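Local coordinates for MutT/nudix family protein (Shewanella oneidensis, PDB 3GZ5) that probably acts as an ADP-ribose-dependent transcriptional regulator of NAD metabolism, joining a Nudix domain to a DNA-binding winged-helix domain, at residues 88-93 against 153-158; 203-208 against 230-235. One frame throughout, in Å; residues are numbered along the deposited sequence.

Contact 1: 88-93 against 153-158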
ATOM      1  N   GLU B  88      -5.523   7.517  -3.436  1.00 38.47           N
ATOM      2  CA  GLU B  88      -5.144   6.186  -3.017  1.00 38.80           C
ATOM      3  C   GLU B  88      -4.420   6.282  -1.687  1.00 38.82           C
ATOM      4  O   GLU B  88      -3.551   7.152  -1.493  1.00 37.51           O
ATOM      5  CB  GLU B  88      -4.193   5.557  -4.061  1.00 39.79           C
ATOM      6  CG  GLU B  88      -3.656   4.175  -3.663  1.00 44.33           C
ATOM      7  CD  GLU B  88      -2.569   3.657  -4.598  1.00 51.58           C
ATOM      8  OE1 GLU B  88      -2.589   2.449  -4.931  1.00 55.00           O
ATOM      9  OE2 GLU B  88      -1.679   4.450  -4.986  1.00 55.15           O
ATOM     10  N   GLN B  89      -4.750   5.378  -0.774  1.00 38.42           N
ATOM     11  CA  GLN B  89      -4.058   5.303   0.502  1.00 38.85           C
ATOM     12  C   GLN B  89      -2.567   5.000   0.301  1.00 39.18           C
ATOM     13  O   GLN B  89      -2.199   4.082  -0.448  1.00 40.35           O
ATOM     14  CB  GLN B  89      -4.725   4.227   1.369  1.00 39.36           C
ATOM     15  CG  GLN B  89      -4.744   4.513   2.853  1.00 39.37           C
ATOM     16  CD  GLN B  89      -5.489   3.452   3.632  1.00 40.73           C
ATOM     17  OE1 GLN B  89      -6.672   3.616   3.973  1.00 43.23           O
ATOM     18  NE2 GLN B  89      -4.810   2.373   3.924  1.00 38.00           N
ATOM     19  N   LEU B  90      -1.710   5.785   0.944  1.00 38.85           N
ATOM     20  CA  LEU B  90      -0.269   5.595   0.913  1.00 37.70           C
ATOM     21  C   LEU B  90       0.227   4.650   2.032  1.00 38.18           C
ATOM     22  O   LEU B  90       0.815   3.595   1.782  1.00 37.19           O
ATOM     23  CB  LEU B  90       0.425   6.963   1.020  1.00 37.66           C
ATOM     24  CG  LEU B  90       1.961   6.987   0.956  1.00 39.06           C
ATOM     25  CD1 LEU B  90       2.486   6.441  -0.371  1.00 36.85           C
ATOM     26  CD2 LEU B  90       2.558   8.377   1.275  1.00 38.67           C
ATOM     27  N   CYS B  91      -0.010   5.056   3.277  1.00 37.55           N
ATOM     28  CA  CYS B  91       0.528   4.372   4.420  1.00 37.63           C
ATOM     29  C   CYS B  91      -0.170   4.934   5.666  1.00 36.61           C
ATOM     30  O   CYS B  91      -0.863   5.963   5.600  1.00 36.37           O
ATOM     31  CB  CYS B  91       2.056   4.556   4.507  1.00 37.32           C
ATOM     32  SG  CYS B  91       2.539   6.289   4.706  1.00 44.42           S
ATOM     33  N   THR B  92      -0.033   4.213   6.773  1.00 35.30           N
ATOM     34  CA  THR B  92      -0.532   4.648   8.072  1.00 35.20           C
ATOM     35  C   THR B  92       0.701   4.683   8.939  1.00 35.38           C
ATOM     36  O   THR B  92       1.402   3.686   9.055  1.00 34.06           O
ATOM     37  CB  THR B  92      -1.605   3.669   8.614  1.00 35.18           C
ATOM     38  OG1 THR B  92      -2.758   3.774   7.775  1.00 37.61           O
ATOM     39  CG2 THR B  92      -2.020   3.998  10.043  1.00 32.82           C
ATOM     40  N   VAL B  93       1.009   5.850   9.484  1.00 36.59           N
ATOM     41  CA  VAL B  93       2.128   5.949  10.423  1.00 37.67           C
ATOM     42  C   VAL B  93       1.593   6.138  11.842  1.00 37.84           C
ATOM     43  O   VAL B  93       0.687   6.955  12.077  1.00 36.84           O
ATOM     44  CB  VAL B  93       3.109   7.074  10.033  1.00 38.29           C
ATOM     45  CG1 VAL B  93       4.247   7.154  11.036  1.00 39.47           C
ATOM     46  CG2 VAL B  93       3.719   6.768   8.655  1.00 40.23           C
ATOM     47  N   ARG B 153       6.039  10.711  -3.057  1.00 42.55           N
ATOM     48  CA  ARG B 153       6.816  11.006  -4.262  1.00 43.41           C
ATOM     49  C   ARG B 153       7.472   9.757  -4.867  1.00 43.56           C
ATOM     50  O   ARG B 153       7.546   9.612  -6.095  1.00 43.47           O
ATOM     51  CB  ARG B 153       7.855  12.107  -3.977  1.00 43.41           C
ATOM     52  CG  ARG B 153       8.831  12.409  -5.138  1.00 44.89           C
ATOM     53  CD  ARG B 153       8.141  12.985  -6.368  1.00 47.70           C
ATOM     54  NE  ARG B 153       9.115  13.281  -7.428  1.00 48.55           N
ATOM     55  CZ  ARG B 153       9.648  12.371  -8.241  1.00 49.33           C
ATOM     56  NH1 ARG B 153       9.309  11.079  -8.142  1.00 48.61           N
ATOM     57  NH2 ARG B 153      10.514  12.754  -9.163  1.00 49.42           N
ATOM     58  N   GLU B 154       7.949   8.874  -3.992  1.00 44.02           N
ATOM     59  CA  GLU B 154       8.513   7.594  -4.353  1.00 45.36           C
ATOM     60  C   GLU B 154       7.475   6.598  -4.896  1.00 45.49           C
ATOM     61  O   GLU B 154       7.757   5.818  -5.826  1.00 45.59           O
ATOM     62  CB  GLU B 154       9.108   6.973  -3.113  1.00 46.50           C
ATOM     63  CG  GLU B 154      10.506   7.336  -2.802  1.00 51.37           C
ATOM     64  CD  GLU B 154      11.092   6.279  -1.904  1.00 58.14           C
ATOM     65  OE1 GLU B 154      12.033   5.587  -2.352  1.00 62.14           O
ATOM     66  OE2 GLU B 154      10.562   6.095  -0.775  1.00 60.32           O
ATOM     67  N   ARG B 155       6.290   6.567  -4.292  1.00 45.26           N
ATOM     68  CA  ARG B 155       5.236   5.740  -4.879  1.00 45.03           C
ATOM     69  C   ARG B 155       4.788   6.258  -6.242  1.00 43.85           C
ATOM     70  O   ARG B 155       4.515   5.483  -7.113  1.00 43.23           O
ATOM     71  CB  ARG B 155       4.028   5.489  -3.962  1.00 45.74           C
ATOM     72  CG  ARG B 155       3.263   4.219  -4.501  1.00 46.84           C
ATOM     73  CD  ARG B 155       2.118   3.786  -3.696  1.00 49.64           C
ATOM     74  NE  ARG B 155       1.137   4.864  -3.591  1.00 54.87           N
ATOM     75  CZ  ARG B 155       0.017   4.778  -2.875  1.00 53.62           C
ATOM     76  NH1 ARG B 155      -0.804   5.824  -2.809  1.00 51.56           N
ATOM     77  NH2 ARG B 155      -0.264   3.644  -2.223  1.00 51.71           N
ATOM     78  N   LEU B 156       4.754   7.570  -6.417  1.00 44.31           N
ATOM     79  CA  LEU B 156       4.487   8.172  -7.725  1.00 44.91           C
ATOM     80  C   LEU B 156       5.466   7.729  -8.819  1.00 44.97           C
ATOM     81  O   LEU B 156       5.071   7.481  -9.963  1.00 44.91           O
ATOM     82  CB  LEU B 156       4.518   9.689  -7.631  1.00 45.30           C
ATOM     83  CG  LEU B 156       3.288  10.413  -7.133  1.00 45.20           C
ATOM     84  CD1 LEU B 156       3.264  11.722  -7.903  1.00 46.62           C
ATOM     85  CD2 LEU B 156       2.049   9.622  -7.394  1.00 46.42           C
ATOM     86  N   THR B 157       6.734   7.631  -8.449  1.00 45.16           N
ATOM     87  CA  THR B 157       7.758   7.048  -9.309  1.00 46.36           C
ATOM     88  C   THR B 157       7.400   5.636  -9.787  1.00 46.43           C
ATOM     89  O   THR B 157       7.496   5.371 -10.978  1.00 46.32           O
ATOM     90  CB  THR B 157       9.146   7.129  -8.636  1.00 46.25           C
ATOM     91  OG1 THR B 157       9.418   8.514  -8.375  1.00 47.09           O
ATOM     92  CG2 THR B 157      10.217   6.572  -9.534  1.00 47.10           C
ATOM     93  N   GLN B 158       6.955   4.756  -8.876  1.00 46.96           N
ATOM     94  CA  GLN B 158       6.465   3.428  -9.264  1.00 46.97           C
ATOM     95  C   GLN B 158       5.201   3.493 -10.122  1.00 46.30           C
ATOM     96  O   GLN B 158       5.030   2.690 -11.040  1.00 46.48           O
ATOM     97  CB  GLN B 158       6.226   2.499  -8.059  1.00 47.39           C
ATOM     98  CG  GLN B 158       7.437   2.253  -7.168  1.00 50.96           C
ATOM     99  CD  GLN B 158       8.639   1.647  -7.903  1.00 55.50           C
ATOM    100  OE1 GLN B 158       9.655   2.331  -8.137  1.00 55.37           O
ATOM    101  NE2 GLN B 158       8.531   0.360  -8.265  1.00 55.70           N
TER
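Arg155 reaches out from its helix to the strand 88-93 and gives its guanidinium to the backbone carbonyl of Gln89. The main hydrogen bond runs from Arg155 NH2 to Gln89 O at 2.7 Å, with an N-H...O angle of 154° and the oxygen near the guanidinium plane. NH1 adds two weak bonds, to Gln89 O at 3.2 Å and to Glu88 O at 3.3 Å, so one flat group ties two successive carbonyls. An arginine suits the place because its N-H groups fan out in one plane. A bend at chi3 (59°) in an otherwise extended chain carries that plane to the strand.

The two carbonyls lie immediately before a classic beta bulge, in which Leu90 and Cys91 both face Cys108 of strand 104-112, within the antiparallel pairing of the Nudix sheet. Arg155 thus ties helix 145-162 to the strand just ahead of the point where the regular pairing is interrupted.

The charged partner is Glu88, whose carboxylate lies over one guanidinium face, the two planes 34° apart. Its salt bridge, OE2 to Arg155 NH1 at 2.7 Å, rests on charge alone, since the oxygen lies well out of the guanidinium plane; the modelled place of OE2 is also doubtful. Lys159, one helical turn further on, is a second salt-bridge partner of the same oxygen, and the carboxylate probably helps to balance the two positive charges.

Apolar packing fills the opposite face. Leu90 puts CD1 over the middle of the guanidinium, 3.8 Å from Arg155 NE, while the same methyl lies 4.0 Å from Arg155 CB. A leucine suits the spot because its apolar methyl, CD1, can lie on the guanidinium face and still reach the root of the arginine chain; it also touches Ala152 of the helix.

Contact 2: 203-208 against 230-235; sequences ADLLID and ASYRFL
The Tyr232 ring presents one face to Leu205, whose CG sits above it toward the rim, and points an edge at Phe234. The Phe234 ring in turn takes Tyr232 CE2 on a face, 3.8 Å above its plane, so the two aromatics meet edge against face. Leu205 straddles the base of the tyrosine: CD1 is 3.5 Å from Tyr232 CD2 and CD2 is 3.6 Å from Tyr232 CB. With its CG trans to the backbone N (chi1 -176°), Tyr232 lays its ring along 203-205.

Ala203 meets both rings obliquely. Its CB is 3.5 Å from Phe234 CE1 and 4.0 Å from Tyr232 CE2, close quarters for which a single methyl is well suited. Replacing Tyr232 by an alanine would probably uncover Leu205 and leave the Phe234 ring without the edge it packs on.

Behind this apolar contact, Arg233 braces its own segment: NH1 and NH2 both bond to Ala230 O, each at 3.0 Å, and NH1 also bonds to Tyr232 O.

Ala203 ends helix 193-203, which by its place in the winged-helix order is probably the recognition helix, and Asp204, with positive phi, turns the chain into wing strand 206-213. The tail after strand 220-225 covers this junction, Phe234 making a cation-pi contact with Arg199 of helix 193-203 and a backbone hydrogen bond with Tyr162, at the end of helix 145-162.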
ATOM      1  N   ALA B 203      -2.405  -0.557 -23.804  1.00 60.75           N
ATOM      2  CA  ALA B 203      -3.155  -0.424 -22.557  1.00 59.47           C
ATOM      3  C   ALA B 203      -4.606  -0.080 -22.876  1.00 58.79           C
ATOM      4  O   ALA B 203      -5.530  -0.547 -22.209  1.00 58.72           O
ATOM      5  CB  ALA B 203      -2.553   0.646 -21.703  1.00 59.50           C
ATOM      6  N   ASP B 204      -4.802   0.740 -23.902  1.00 57.46           N
ATOM      7  CA  ASP B 204      -6.135   1.039 -24.353  1.00 56.45           C
ATOM      8  C   ASP B 204      -6.903   1.811 -23.264  1.00 54.71           C
ATOM      9  O   ASP B 204      -8.054   1.483 -22.925  1.00 53.87           O
ATOM     10  CB  ASP B 204      -6.817  -0.284 -24.677  1.00 57.13           C
ATOM     11  CG  ASP B 204      -8.051  -0.102 -25.470  1.00 58.91           C
ATOM     12  OD1 ASP B 204      -8.013   0.706 -26.425  1.00 60.07           O
ATOM     13  OD2 ASP B 204      -9.056  -0.755 -25.117  1.00 63.07           O
ATOM     14  N   LEU B 205      -6.239   2.836 -22.733  1.00 52.51           N
ATOM     15  CA  LEU B 205      -6.676   3.576 -21.540  1.00 50.79           C
ATOM     16  C   LEU B 205      -7.036   5.018 -21.814  1.00 49.58           C
ATOM     17  O   LEU B 205      -7.610   5.701 -20.950  1.00 49.59           O
ATOM     18  CB  LEU B 205      -5.573   3.555 -20.476  1.00 50.54           C
ATOM     19  CG  LEU B 205      -5.363   2.224 -19.763  1.00 50.61           C
ATOM     20  CD1 LEU B 205      -4.067   2.280 -18.953  1.00 50.50           C
ATOM     21  CD2 LEU B 205      -6.573   1.904 -18.868  1.00 49.84           C
ATOM     22  N   LEU B 206      -6.652   5.502 -22.987  1.00 47.88           N
ATOM     23  CA  LEU B 206      -6.921   6.876 -23.345  1.00 47.30           C
ATOM     24  C   LEU B 206      -8.057   6.916 -24.364  1.00 47.89           C
ATOM     25  O   LEU B 206      -8.163   6.027 -25.233  1.00 47.89           O
ATOM     26  CB  LEU B 206      -5.667   7.536 -23.921  1.00 46.96           C
ATOM     27  CG  LEU B 206      -4.452   7.705 -23.002  1.00 46.16           C
ATOM     28  CD1 LEU B 206      -3.341   8.467 -23.742  1.00 43.51           C
ATOM     29  CD2 LEU B 206      -4.875   8.470 -21.764  1.00 44.05           C
ATOM     30  N   ILE B 207      -8.912   7.926 -24.247  1.00 47.41           N
ATOM     31  CA  ILE B 207      -9.917   8.184 -25.265  1.00 47.47           C
ATOM     32  C   ILE B 207      -9.345   9.279 -26.129  1.00 47.95           C
ATOM     33  O   ILE B 207      -9.016  10.345 -25.623  1.00 47.86           O
ATOM     34  CB  ILE B 207     -11.286   8.633 -24.661  1.00 47.32           C
ATOM     35  CG1 ILE B 207     -11.953   7.456 -23.931  1.00 46.59           C
ATOM     36  CG2 ILE B 207     -12.210   9.201 -25.763  1.00 47.32           C
ATOM     37  CD1 ILE B 207     -12.665   7.819 -22.640  1.00 46.02           C
ATOM     38  N   ASP B 208      -9.195   8.999 -27.425  1.00 49.04           N
ATOM     39  CA  ASP B 208      -8.856  10.027 -28.408  1.00 50.02           C
ATOM     40  C   ASP B 208     -10.104  10.863 -28.605  1.00 51.23           C
ATOM     41  O   ASP B 208     -11.158  10.334 -28.948  1.00 51.62           O
ATOM     42  CB  ASP B 208      -8.426   9.383 -29.741  1.00 50.10           C
ATOM     43  CG  ASP B 208      -7.753  10.357 -30.697  1.00 48.93           C
ATOM     44  OD1 ASP B 208      -7.855  11.606 -30.543  1.00 49.33           O
ATOM     45  OD2 ASP B 208      -7.100   9.845 -31.632  1.00 50.37           O
ATOM     46  N   ALA B 230      -7.321   4.311 -13.341  1.00 51.60           N
ATOM     47  CA  ALA B 230      -7.031   4.350 -11.918  1.00 51.91           C
ATOM     48  C   ALA B 230      -6.546   2.999 -11.395  1.00 52.17           C
ATOM     49  O   ALA B 230      -5.647   2.938 -10.552  1.00 51.92           O
ATOM     50  CB  ALA B 230      -8.281   4.804 -11.141  1.00 51.94           C
ATOM     51  N   SER B 231      -7.162   1.928 -11.900  1.00 51.99           N
ATOM     52  CA  SER B 231      -6.846   0.574 -11.494  1.00 52.86           C
ATOM     53  C   SER B 231      -5.921  -0.190 -12.465  1.00 52.56           C
ATOM     54  O   SER B 231      -5.321  -1.193 -12.077  1.00 52.15           O
ATOM     55  CB  SER B 231      -8.151  -0.214 -11.286  1.00 53.33           C
ATOM     56  OG  SER B 231      -8.759  -0.478 -12.536  1.00 54.77           O
ATOM     57  N   TYR B 232      -5.803   0.256 -13.716  1.00 52.90           N
ATOM     58  CA  TYR B 232      -4.978  -0.490 -14.685  1.00 53.21           C
ATOM     59  C   TYR B 232      -3.478  -0.432 -14.386  1.00 53.18           C
ATOM     60  O   TYR B 232      -2.905   0.658 -14.232  1.00 52.78           O
ATOM     61  CB  TYR B 232      -5.222  -0.015 -16.119  1.00 53.87           C
ATOM     62  CG  TYR B 232      -4.459  -0.835 -17.149  1.00 54.48           C
ATOM     63  CD1 TYR B 232      -5.111  -1.817 -17.911  1.00 55.14           C
ATOM     64  CD2 TYR B 232      -3.083  -0.638 -17.352  1.00 54.25           C
ATOM     65  CE1 TYR B 232      -4.418  -2.579 -18.848  1.00 56.00           C
ATOM     66  CE2 TYR B 232      -2.377  -1.389 -18.286  1.00 56.57           C
ATOM     67  CZ  TYR B 232      -3.046  -2.361 -19.029  1.00 57.30           C
ATOM     68  OH  TYR B 232      -2.340  -3.103 -19.949  1.00 57.72           O
ATOM     69  N   ARG B 233      -2.850  -1.605 -14.348  1.00 53.66           N
ATOM     70  CA  ARG B 233      -1.397  -1.719 -14.198  1.00 54.63           C
ATOM     71  C   ARG B 233      -0.768  -2.569 -15.311  1.00 55.41           C
ATOM     72  O   ARG B 233      -1.239  -3.679 -15.587  1.00 55.08           O
ATOM     73  CB  ARG B 233      -1.038  -2.330 -12.831  1.00 54.23           C
ATOM     74  CG  ARG B 233      -1.523  -1.532 -11.606  1.00 55.00           C
ATOM     75  CD  ARG B 233      -0.908  -0.108 -11.519  1.00 55.75           C
ATOM     76  NE  ARG B 233      -1.465   0.704 -10.423  1.00 55.90           N
ATOM     77  CZ  ARG B 233      -2.540   1.486 -10.522  1.00 53.83           C
ATOM     78  NH1 ARG B 233      -3.199   1.593 -11.667  1.00 51.04           N
ATOM     79  NH2 ARG B 233      -2.961   2.174  -9.463  1.00 56.12           N
ATOM     80  N   PHE B 234       0.299  -2.052 -15.933  1.00 56.36           N
ATOM     81  CA  PHE B 234       1.127  -2.845 -16.843  1.00 57.40           C
ATOM     82  C   PHE B 234       1.888  -3.864 -16.016  1.00 58.04           C
ATOM     83  O   PHE B 234       2.310  -3.572 -14.892  1.00 57.84           O
ATOM     84  CB  PHE B 234       2.167  -1.987 -17.577  1.00 57.19           C
ATOM     85  CG  PHE B 234       1.586  -0.935 -18.472  1.00 58.54           C
ATOM     86  CD1 PHE B 234       1.126  -1.261 -19.745  1.00 58.94           C
ATOM     87  CD2 PHE B 234       1.532   0.395 -18.059  1.00 59.66           C
ATOM     88  CE1 PHE B 234       0.609  -0.280 -20.584  1.00 59.04           C
ATOM     89  CE2 PHE B 234       1.021   1.384 -18.889  1.00 59.34           C
ATOM     90  CZ  PHE B 234       0.550   1.048 -20.150  1.00 59.69           C
ATOM     91  N   LEU B 235       2.067  -5.053 -16.574  1.00 59.17           N
ATOM     92  CA  LEU B 235       2.880  -6.091 -15.934  1.00 60.12           C
ATOM     93  C   LEU B 235       4.391  -5.808 -16.035  1.00 60.63           C
ATOM     94  O   LEU B 235       5.150  -6.002 -15.073  1.00 60.93           O
ATOM     95  CB  LEU B 235       2.500  -7.472 -16.483  1.00 60.25           C
ATOM     96  CG  LEU B 235       1.598  -8.321 -15.574  1.00 61.98           C
ATOM     97  CD1 LEU B 235       0.261  -7.636 -15.278  1.00 63.34           C
ATOM     98  CD2 LEU B 235       1.371  -9.726 -16.158  1.00 63.31           C
TER

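From the N terminus, the chain lays down strands 22-33 and 36-43 and helix 68-80 before it enters strand 86-95, where contact 1 opens. It closes when helix 145-162 returns alongside that strand, after a loop of 59 residues through strands 104-112 and 128-132. The chain then builds helices 176-187 and 193-203, contact 2 opens at the last residue of the second, and the C-terminal tail closes a loop of 21 residues, largely the wing hairpin. Contact 1 and contact 2 are in series, neither nesting nor crossing. Helix 145-162 links them: contact 1 fastens it to the Nudix sheet, while the tail of contact 2 bonds to Tyr162 at its end.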